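Local atomic coordinates of exodeoxyribonuclease 10 (Escherichia coli, PDB entry 4FZX), a protein that removes nucleotides from the 3' ends of single- and double-stranded DNA as a magnesium-dependent exonuclease of the DnaQ (DEDDh) family. Residues H132-A136 and L137-Y141; P45-M48 and A49-I53; K61-I64 and E65-I68. All coordinates share one frame; numbering follows the deposited sequence.

Interaction 1: residues H132-A136 and L137-Y141; sequences HHHRA and LYDCY. With NA (sodium ion), chain G.
The backbone makes a type II turn from His132 to Arg135 and goes straight into a helix, with Arg135 as N-cap: Asp139 N bonds to Arg135 O at 3.1 Å, and Cys140 N to Ala136 O in the next step. Asp139 carries the side-chain contact, each of its oxygens doing a different job. OD1 is gripped twice, by His134 N at 2.9 Å in a nearly straight bond (171°) and by His133 ND1 at 3.1 Å. Both donors come on the syn side, yet from opposite faces of the carboxylate, so the group is fixed against rotation. The His133 ring meets OD1 edge-on, its plane turned 50° from the carboxylate. That leaves OD2 to bind the sodium ion at 2.2 Å, a site completed by Asp6, Glu8, a DNA phosphate and a water. The same water lies 2.6 Å from His134 ND1; His134, five residues before Asp139, has the spacing expected of the DEDDh signature. With CG anti to the backbone N (chi1 -171°), the Tyr138 ring is turned back toward the turn and lays one face on the His132-His133 peptide, CD1 lying 3.7 Å from His133 N. Replacing Tyr138 by an alanine would remove the ring face from that peptide and would probably leave a gap there, giving the turn and the His133 ring room to shift. Arg135 leads away to a salt bridge with Glu18.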
loop_
_atom_site.group_PDB
_atom_site.type_symbol
_atom_site.label_atom_id
_atom_site.label_comp_id
_atom_site.label_asym_id
_atom_site.label_seq_id
_atom_site.Cartn_x
_atom_site.Cartn_y
_atom_site.Cartn_z
ATOM N N HIS C 132 -23.875 27.503 24.975
ATOM C CA HIS C 132 -24.402 26.751 23.856
ATOM C C HIS C 132 -23.253 26.344 22.949
ATOM O O HIS C 132 -22.125 26.787 23.133
ATOM C CB HIS C 132 -25.446 27.574 23.067
ATOM C CG HIS C 132 -24.966 28.937 22.658
ATOM N ND1 HIS C 132 -24.060 29.136 21.636
ATOM C CD2 HIS C 132 -25.246 30.165 23.152
ATOM C CE1 HIS C 132 -23.787 30.424 21.534
ATOM N NE2 HIS C 132 -24.483 31.069 22.452
ATOM N N HIS C 133 -23.548 25.435 22.024
ATOM C CA HIS C 133 -22.634 25.034 20.975
ATOM C C HIS C 133 -21.984 26.263 20.332
ATOM O O HIS C 133 -22.649 27.271 20.055
ATOM C CB HIS C 133 -23.393 24.181 19.942
ATOM C CG HIS C 133 -22.530 23.609 18.856
ATOM N ND1 HIS C 133 -21.182 23.353 19.022
ATOM C CD2 HIS C 133 -22.840 23.196 17.601
ATOM C CE1 HIS C 133 -20.698 22.829 17.908
ATOM N NE2 HIS C 133 -21.690 22.694 17.043
ATOM N N HIS C 134 -20.661 26.227 20.234
ATOM C CA HIS C 134 -19.891 27.337 19.664
ATOM C C HIS C 134 -19.601 28.446 20.674
ATOM O O HIS C 134 -19.085 29.502 20.312
ATOM C CB HIS C 134 -20.584 27.918 18.434
ATOM C CG HIS C 134 -20.900 26.903 17.385
ATOM N ND1 HIS C 134 -19.923 26.246 16.670
ATOM C CD2 HIS C 134 -22.084 26.441 16.920
ATOM C CE1 HIS C 134 -20.492 25.423 15.806
ATOM N NE2 HIS C 134 -21.803 25.528 15.933
ATOM N N ARG C 135 -19.862 28.181 21.948
ATOM C CA ARG C 135 -19.193 28.928 22.998
ATOM C C ARG C 135 -18.035 28.093 23.503
ATOM O O ARG C 135 -18.163 26.885 23.662
ATOM C CB ARG C 135 -20.153 29.307 24.124
ATOM C CG ARG C 135 -21.259 30.316 23.698
ATOM C CD ARG C 135 -20.694 31.718 23.362
ATOM N NE ARG C 135 -19.957 32.292 24.491
ATOM C CZ ARG C 135 -20.511 32.948 25.508
ATOM N NH1 ARG C 135 -21.817 33.206 25.517
ATOM N NH2 ARG C 135 -19.749 33.387 26.500
ATOM N N ALA C 136 -16.884 28.732 23.686
ATOM C CA ALA C 136 -15.636 28.006 23.818
ATOM C C ALA C 136 -15.673 26.901 24.871
ATOM O O ALA C 136 -15.276 25.778 24.577
ATOM C CB ALA C 136 -14.479 28.967 24.078
ATOM N N LEU C 137 -16.138 27.213 26.090
ATOM C CA LEU C 137 -16.126 26.220 27.170
ATOM C C LEU C 137 -17.051 25.057 26.866
ATOM O O LEU C 137 -16.745 23.906 27.173
ATOM C CB LEU C 137 -16.490 26.845 28.530
ATOM C CG LEU C 137 -16.244 25.920 29.728
ATOM C CD1 LEU C 137 -14.750 25.557 29.848
ATOM C CD2 LEU C 137 -16.767 26.494 31.043
ATOM N N TYR C 138 -18.174 25.354 26.222
ATOM C CA TYR C 138 -19.107 24.315 25.813
ATOM C C TYR C 138 -18.433 23.334 24.858
ATOM O O TYR C 138 -18.445 22.113 25.090
ATOM C CB TYR C 138 -20.336 24.956 25.173
ATOM C CG TYR C 138 -21.465 24.004 24.914
ATOM C CD1 TYR C 138 -21.395 23.081 23.875
ATOM C CD2 TYR C 138 -22.619 24.038 25.695
ATOM C CE1 TYR C 138 -22.440 22.214 23.623
ATOM C CE2 TYR C 138 -23.674 23.164 25.451
ATOM C CZ TYR C 138 -23.578 22.264 24.409
ATOM O OH TYR C 138 -24.607 21.378 24.175
ATOM N N ASP C 139 -17.772 23.864 23.827
ATOM C CA ASP C 139 -17.114 23.017 22.843
ATOM C C ASP C 139 -15.918 22.252 23.416
ATOM O O ASP C 139 -15.566 21.175 22.912
ATOM C CB ASP C 139 -16.670 23.830 21.637
ATOM C CG ASP C 139 -17.839 24.256 20.739
ATOM O OD1 ASP C 139 -19.017 24.059 21.122
ATOM O OD2 ASP C 139 -17.569 24.829 19.659
ATOM N N CYS C 140 -15.279 22.810 24.446
ATOM C CA CYS C 140 -14.206 22.109 25.160
ATOM C C CYS C 140 -14.705 20.817 25.771
ATOM O O CYS C 140 -14.013 19.815 25.749
ATOM C CB CYS C 140 -13.594 23.000 26.260
ATOM S SG CYS C 140 -12.396 24.207 25.651
ATOM N N TYR C 141 -15.904 20.857 26.344
ATOM C CA TYR C 141 -16.523 19.665 26.926
ATOM C C TYR C 141 -16.873 18.619 25.878
ATOM O O TYR C 141 -16.737 17.415 26.119
ATOM C CB TYR C 141 -17.762 20.044 27.744
ATOM C CG TYR C 141 -17.410 20.461 29.147
ATOM C CD1 TYR C 141 -17.211 19.507 30.139
ATOM C CD2 TYR C 141 -17.132 21.791 29.449
ATOM C CE1 TYR C 141 -16.839 19.865 31.422
ATOM C CE2 TYR C 141 -16.732 22.162 30.729
ATOM C CZ TYR C 141 -16.605 21.187 31.714
ATOM O OH TYR C 141 -16.218 21.533 32.989
HETATM NA NA NA G . -15.887 26.054 18.874
HETATM O O HOH W 1 -17.560 27.104 17.183
#

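Interaction 2: residues P45-M48 and A49-I53; sequences PQAM and AIHRI. With nucleotides of chain A.
His51 swings its ring back over Ala47 because CG stands between the backbone N and the carbonyl carbon (chi1 56°), while Gln46, with CG anti to its N (chi1 -168°) and the chain extended, reaches away from the helix to the DNA. Ala47 O lies above the centre of the imidazole face. The same oxygen accepts His51 N at 3.0 Å in a nearly straight bond, so ring and main chain of His51 close on one carbonyl. Ile50 N adds a weak bond to Ala47 O. Around its rim the His51 ring is pinned too: ND1 accepts Ile53 N at 3.0 Å, NE2 is hydrogen-bonded to Thr9 O, and CD2 comes 3.4 Å from O3' of DG17 of chain A, which sits at the ring edge. After the last turn Arg52 takes a positive phi, its N making a weak bond to Met48 O, and the selenomethionine Met48 lays CG 3.3 Å from Ile53 O. Toward the nucleotide, Gln46 OE1 accepts DG17 N2 at 2.8 Å and, weakly, N1 at 3.1 Å. Ile50 CD1 rests on the face of the guanine, 3.4 Å from its C5, and Ala47 CB backs the sugar near C2'. Helix 45-51 thus forms one wall of the pocket that holds the nucleotide at the active site of this DnaQ-family exonuclease, hydrogen-bonding the base and packing against the sugar and its O3'.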
loop_
_atom_site.group_PDB
_atom_site.type_symbol
_atom_site.label_atom_id
_atom_site.label_comp_id
_atom_site.label_asym_id
_atom_site.label_seq_id
_atom_site.Cartn_x
_atom_site.Cartn_y
_atom_site.Cartn_z
ATOM N N PRO C 45 -19.877 39.210 10.578
ATOM C CA PRO C 45 -21.250 38.743 10.806
ATOM C C PRO C 45 -21.393 37.235 10.619
ATOM O O PRO C 45 -22.249 36.608 11.240
ATOM C CB PRO C 45 -22.074 39.502 9.742
ATOM C CG PRO C 45 -21.062 40.160 8.826
ATOM C CD PRO C 45 -19.822 40.342 9.631
ATOM N N GLN C 46 -20.560 36.659 9.762
ATOM C CA GLN C 46 -20.540 35.231 9.569
ATOM C C GLN C 46 -20.076 34.518 10.852
ATOM O O GLN C 46 -20.701 33.563 11.294
ATOM C CB GLN C 46 -19.645 34.885 8.369
ATOM C CG GLN C 46 -19.759 33.449 7.863
ATOM C CD GLN C 46 -19.115 33.247 6.468
ATOM O OE1 GLN C 46 -17.907 33.464 6.277
ATOM N NE2 GLN C 46 -19.927 32.807 5.503
ATOM N N ALA C 47 -19.021 35.030 11.479
ATOM C CA ALA C 47 -18.543 34.493 12.760
ATOM C C ALA C 47 -19.553 34.775 13.883
ATOM O O ALA C 47 -19.840 33.914 14.717
ATOM C CB ALA C 47 -17.154 35.101 13.117
HETATM N N MSE C 48 -20.097 35.981 13.902
HETATM C CA MSE C 48 -21.060 36.325 14.939
HETATM C C MSE C 48 -22.337 35.470 14.867
HETATM O O MSE C 48 -23.010 35.265 15.886
HETATM C CB MSE C 48 -21.399 37.809 14.923
HETATM C CG MSE C 48 -22.084 38.269 16.208
HETATM SE SE MSE C 48 -22.547 40.161 16.210
HETATM C CE MSE C 48 -22.737 40.470 14.267
ATOM N N ALA C 49 -22.634 34.930 13.685
ATOM C CA ALA C 49 -23.826 34.106 13.508
ATOM C C ALA C 49 -23.611 32.721 14.074
ATOM O O ALA C 49 -24.573 32.008 14.405
ATOM C CB ALA C 49 -24.211 34.017 12.033
ATOM N N ILE C 50 -22.341 32.327 14.138
ATOM C CA ILE C 50 -21.953 31.049 14.697
ATOM C C ILE C 50 -21.828 31.098 16.232
ATOM O O ILE C 50 -22.477 30.322 16.923
ATOM C CB ILE C 50 -20.636 30.528 14.050
ATOM C CG1 ILE C 50 -20.853 30.257 12.554
ATOM C CG2 ILE C 50 -20.158 29.280 14.759
ATOM C CD1 ILE C 50 -19.563 30.052 11.753
ATOM N N HIS C 51 -20.973 31.982 16.762
ATOM C CA HIS C 51 -20.696 31.963 18.203
ATOM C C HIS C 51 -21.585 32.907 19.010
ATOM O O HIS C 51 -21.707 32.757 20.223
ATOM C CB HIS C 51 -19.215 32.209 18.505
ATOM C CG HIS C 51 -18.690 33.482 17.931
ATOM N ND1 HIS C 51 -19.368 34.678 18.033
ATOM C CD2 HIS C 51 -17.592 33.733 17.176
ATOM C CE1 HIS C 51 -18.679 35.622 17.417
ATOM N NE2 HIS C 51 -17.582 35.079 16.921
ATOM N N ARG C 52 -22.228 33.846 18.317
ATOM C CA ARG C 52 -23.204 34.752 18.915
ATOM C C ARG C 52 -22.587 35.542 20.055
ATOM O O ARG C 52 -23.208 35.755 21.104
ATOM C CB ARG C 52 -24.442 33.997 19.381
ATOM C CG ARG C 52 -25.352 33.564 18.240
ATOM C CD ARG C 52 -26.481 32.712 18.757
ATOM N NE ARG C 52 -26.116 31.307 18.817
ATOM C CZ ARG C 52 -26.766 30.398 19.539
ATOM N NH1 ARG C 52 -27.779 30.762 20.318
ATOM N NH2 ARG C 52 -26.375 29.132 19.514
ATOM N N ILE C 53 -21.334 35.920 19.855
ATOM C CA ILE C 53 -20.683 36.863 20.716
ATOM C C ILE C 53 -20.643 38.190 20.001
ATOM O O ILE C 53 -20.117 38.287 18.888
ATOM C CB ILE C 53 -19.240 36.402 21.058
ATOM C CG1 ILE C 53 -19.293 35.038 21.765
ATOM C CG2 ILE C 53 -18.530 37.465 21.917
ATOM C CD1 ILE C 53 -17.988 34.255 21.770
ATOM P P DG A 17 -14.844 26.160 15.382
ATOM O OP1 DG A 17 -14.756 26.190 16.854
ATOM O OP2 DG A 17 -15.955 25.417 14.756
ATOM O "O5'" DG A 17 -14.829 27.639 14.809
ATOM C "C5'" DG A 17 -13.880 28.560 15.308
ATOM C "C4'" DG A 17 -14.204 29.981 14.900
ATOM O "O4'" DG A 17 -13.951 30.110 13.495
ATOM C "C3'" DG A 17 -15.643 30.443 15.094
ATOM O "O3'" DG A 17 -15.773 30.960 16.406
ATOM C "C2'" DG A 17 -15.770 31.554 14.052
ATOM C "C1'" DG A 17 -14.846 31.056 12.945
ATOM N N9 DG A 17 -15.549 30.341 11.905
ATOM C C8 DG A 17 -15.855 29.002 11.900
ATOM N N7 DG A 17 -16.488 28.633 10.830
ATOM C C5 DG A 17 -16.582 29.803 10.084
ATOM C C6 DG A 17 -17.161 30.009 8.820
ATOM O O6 DG A 17 -17.696 29.155 8.099
ATOM N N1 DG A 17 -17.065 31.345 8.420
ATOM C C2 DG A 17 -16.464 32.354 9.160
ATOM N N2 DG A 17 -16.465 33.594 8.622
ATOM N N3 DG A 17 -15.924 32.164 10.362
ATOM C C4 DG A 17 -16.027 30.868 10.743
#

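Interaction 3: residues K61-I64 and E65-I68; sequences KPWI and EDVI
Asp66 folds back on Trp63 at the start of the short, weakly bonded helix 64-67, in the exonuclease domain of the RNase H clan, where this turn packs beside strands 16-25 and 28-36. From its root outward, Asp66 CB lies 3.3 Å from Trp63 O and 3.8 Å from Pro62 CB. CG then stands about as far from Trp63 O as from Trp63 N. At the tip, OD2 accepts Trp63 N at 3.2 Å; the donor comes from above the carboxylate plane and the bond is bent, 139° at the hydrogen. OD2 also lies at the edge of the indole, 3.4 Å from Trp63 CD1, the two side chains running side by side. A weak bond from Asp66 N to Trp63 O closes the pair from the main-chain side. Behind it, Val67 CG2 leans on the Pro62 ring, and Ile64, with CG1 anti to its backbone N (chi1 -174°), sends CD1 to meet Val67 CG1 and Ile68 CD1; Ile16 and Ile19 of strand 16-25 lie around this apolar side. Ile64 O takes two donors: Ile68 N almost head-on at 2.8 Å, and Val67 N at 3.0 Å from well above the carbonyl plane.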
loop_
_atom_site.group_PDB
_atom_site.type_symbol
_atom_site.label_atom_id
_atom_site.label_comp_id
_atom_site.label_asym_id
_atom_site.label_seq_id
_atom_site.Cartn_x
_atom_site.Cartn_y
_atom_site.Cartn_z
ATOM N N LYS C 61 -13.018 43.787 27.505
ATOM C CA LYS C 61 -12.384 42.564 27.972
ATOM C C LYS C 61 -10.885 42.664 27.801
ATOM O O LYS C 61 -10.396 43.554 27.133
ATOM C CB LYS C 61 -12.947 41.346 27.225
ATOM C CG LYS C 61 -14.382 41.017 27.597
ATOM C CD LYS C 61 -14.472 40.674 29.074
ATOM C CE LYS C 61 -15.854 40.219 29.483
ATOM N NZ LYS C 61 -16.754 41.377 29.618
ATOM N N PRO C 62 -10.141 41.751 28.423
ATOM C CA PRO C 62 -8.691 41.773 28.216
ATOM C C PRO C 62 -8.308 41.357 26.784
ATOM O O PRO C 62 -9.061 40.623 26.130
ATOM C CB PRO C 62 -8.168 40.752 29.237
ATOM C CG PRO C 62 -9.307 40.492 30.186
ATOM C CD PRO C 62 -10.568 40.803 29.471
ATOM N N TRP C 63 -7.149 41.826 26.306
ATOM C CA TRP C 63 -6.572 41.336 25.046
ATOM C C TRP C 63 -6.112 39.895 25.197
ATOM O O TRP C 63 -5.914 39.432 26.318
ATOM C CB TRP C 63 -5.380 42.195 24.621
ATOM C CG TRP C 63 -5.671 43.674 24.541
ATOM C CD1 TRP C 63 -5.192 44.649 25.378
ATOM C CD2 TRP C 63 -6.405 44.356 23.513
ATOM N NE1 TRP C 63 -5.620 45.885 24.960
ATOM C CE2 TRP C 63 -6.346 45.744 23.810
ATOM C CE3 TRP C 63 -7.105 43.935 22.376
ATOM C CZ2 TRP C 63 -6.991 46.706 23.033
ATOM C CZ3 TRP C 63 -7.739 44.897 21.587
ATOM C CH2 TRP C 63 -7.655 46.275 21.912
ATOM N N ILE C 64 -5.944 39.187 24.080
ATOM C CA ILE C 64 -5.516 37.787 24.132
ATOM C C ILE C 64 -4.181 37.613 24.878
ATOM O O ILE C 64 -4.019 36.670 25.656
ATOM C CB ILE C 64 -5.472 37.109 22.715
ATOM C CG1 ILE C 64 -5.164 35.616 22.824
ATOM C CG2 ILE C 64 -4.468 37.785 21.781
ATOM C CD1 ILE C 64 -6.126 34.844 23.698
ATOM N N GLU C 65 -3.253 38.545 24.652
ATOM C CA GLU C 65 -1.942 38.540 25.306
ATOM C C GLU C 65 -2.060 38.539 26.828
ATOM O O GLU C 65 -1.264 37.909 27.520
ATOM C CB GLU C 65 -1.124 39.756 24.855
ATOM C CG GLU C 65 -0.617 39.657 23.431
ATOM C CD GLU C 65 -1.666 40.054 22.383
ATOM O OE1 GLU C 65 -1.428 39.767 21.178
ATOM O OE2 GLU C 65 -2.716 40.642 22.759
ATOM N N ASP C 66 -3.075 39.234 27.332
ATOM C CA ASP C 66 -3.290 39.415 28.762
ATOM C C ASP C 66 -3.786 38.121 29.395
ATOM O O ASP C 66 -3.661 37.919 30.599
ATOM C CB ASP C 66 -4.339 40.514 28.998
ATOM C CG ASP C 66 -3.868 41.901 28.541
ATOM O OD1 ASP C 66 -2.642 42.162 28.562
ATOM O OD2 ASP C 66 -4.747 42.743 28.205
ATOM N N VAL C 67 -4.376 37.260 28.579
ATOM C CA VAL C 67 -5.228 36.182 29.072
ATOM C C VAL C 67 -4.554 34.837 28.798
ATOM O O VAL C 67 -4.603 33.913 29.619
ATOM C CB VAL C 67 -6.666 36.288 28.423
ATOM C CG1 VAL C 67 -7.143 34.977 27.890
ATOM C CG2 VAL C 67 -7.668 36.913 29.413
ATOM N N ILE C 68 -3.781 34.793 27.720
ATOM C CA ILE C 68 -3.154 33.540 27.290
ATOM C C ILE C 68 -2.243 32.867 28.332
ATOM O O ILE C 68 -2.248 31.637 28.445
ATOM C CB ILE C 68 -2.480 33.648 25.892
ATOM C CG1 ILE C 68 -2.356 32.264 25.255
ATOM C CG2 ILE C 68 -1.134 34.338 25.972
ATOM C CD1 ILE C 68 -3.697 31.550 25.071
#

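In the fold
Along the chain the order is interaction 2 (45-53), interaction 3 (61-68), interaction 1 (132-141). Each closes only its own local turn, and they follow in series without nesting or crossing. Interaction 2 comes after strand 28-36, and interaction 3 opens beyond helix 55-58. Much later, past helix 114-120, interaction 1 begins helix 136-154 and meets interaction 2 in space, with His134 O 3.3 Å from His51 CB; together they flank the DNA end and the metal site. Interaction 3 touches neither, its nearest atoms about 8 Å away. Strand 16-25 serves all three: Ala20 faces interaction 1, Val17 interaction 2 and Ile19 interaction 3.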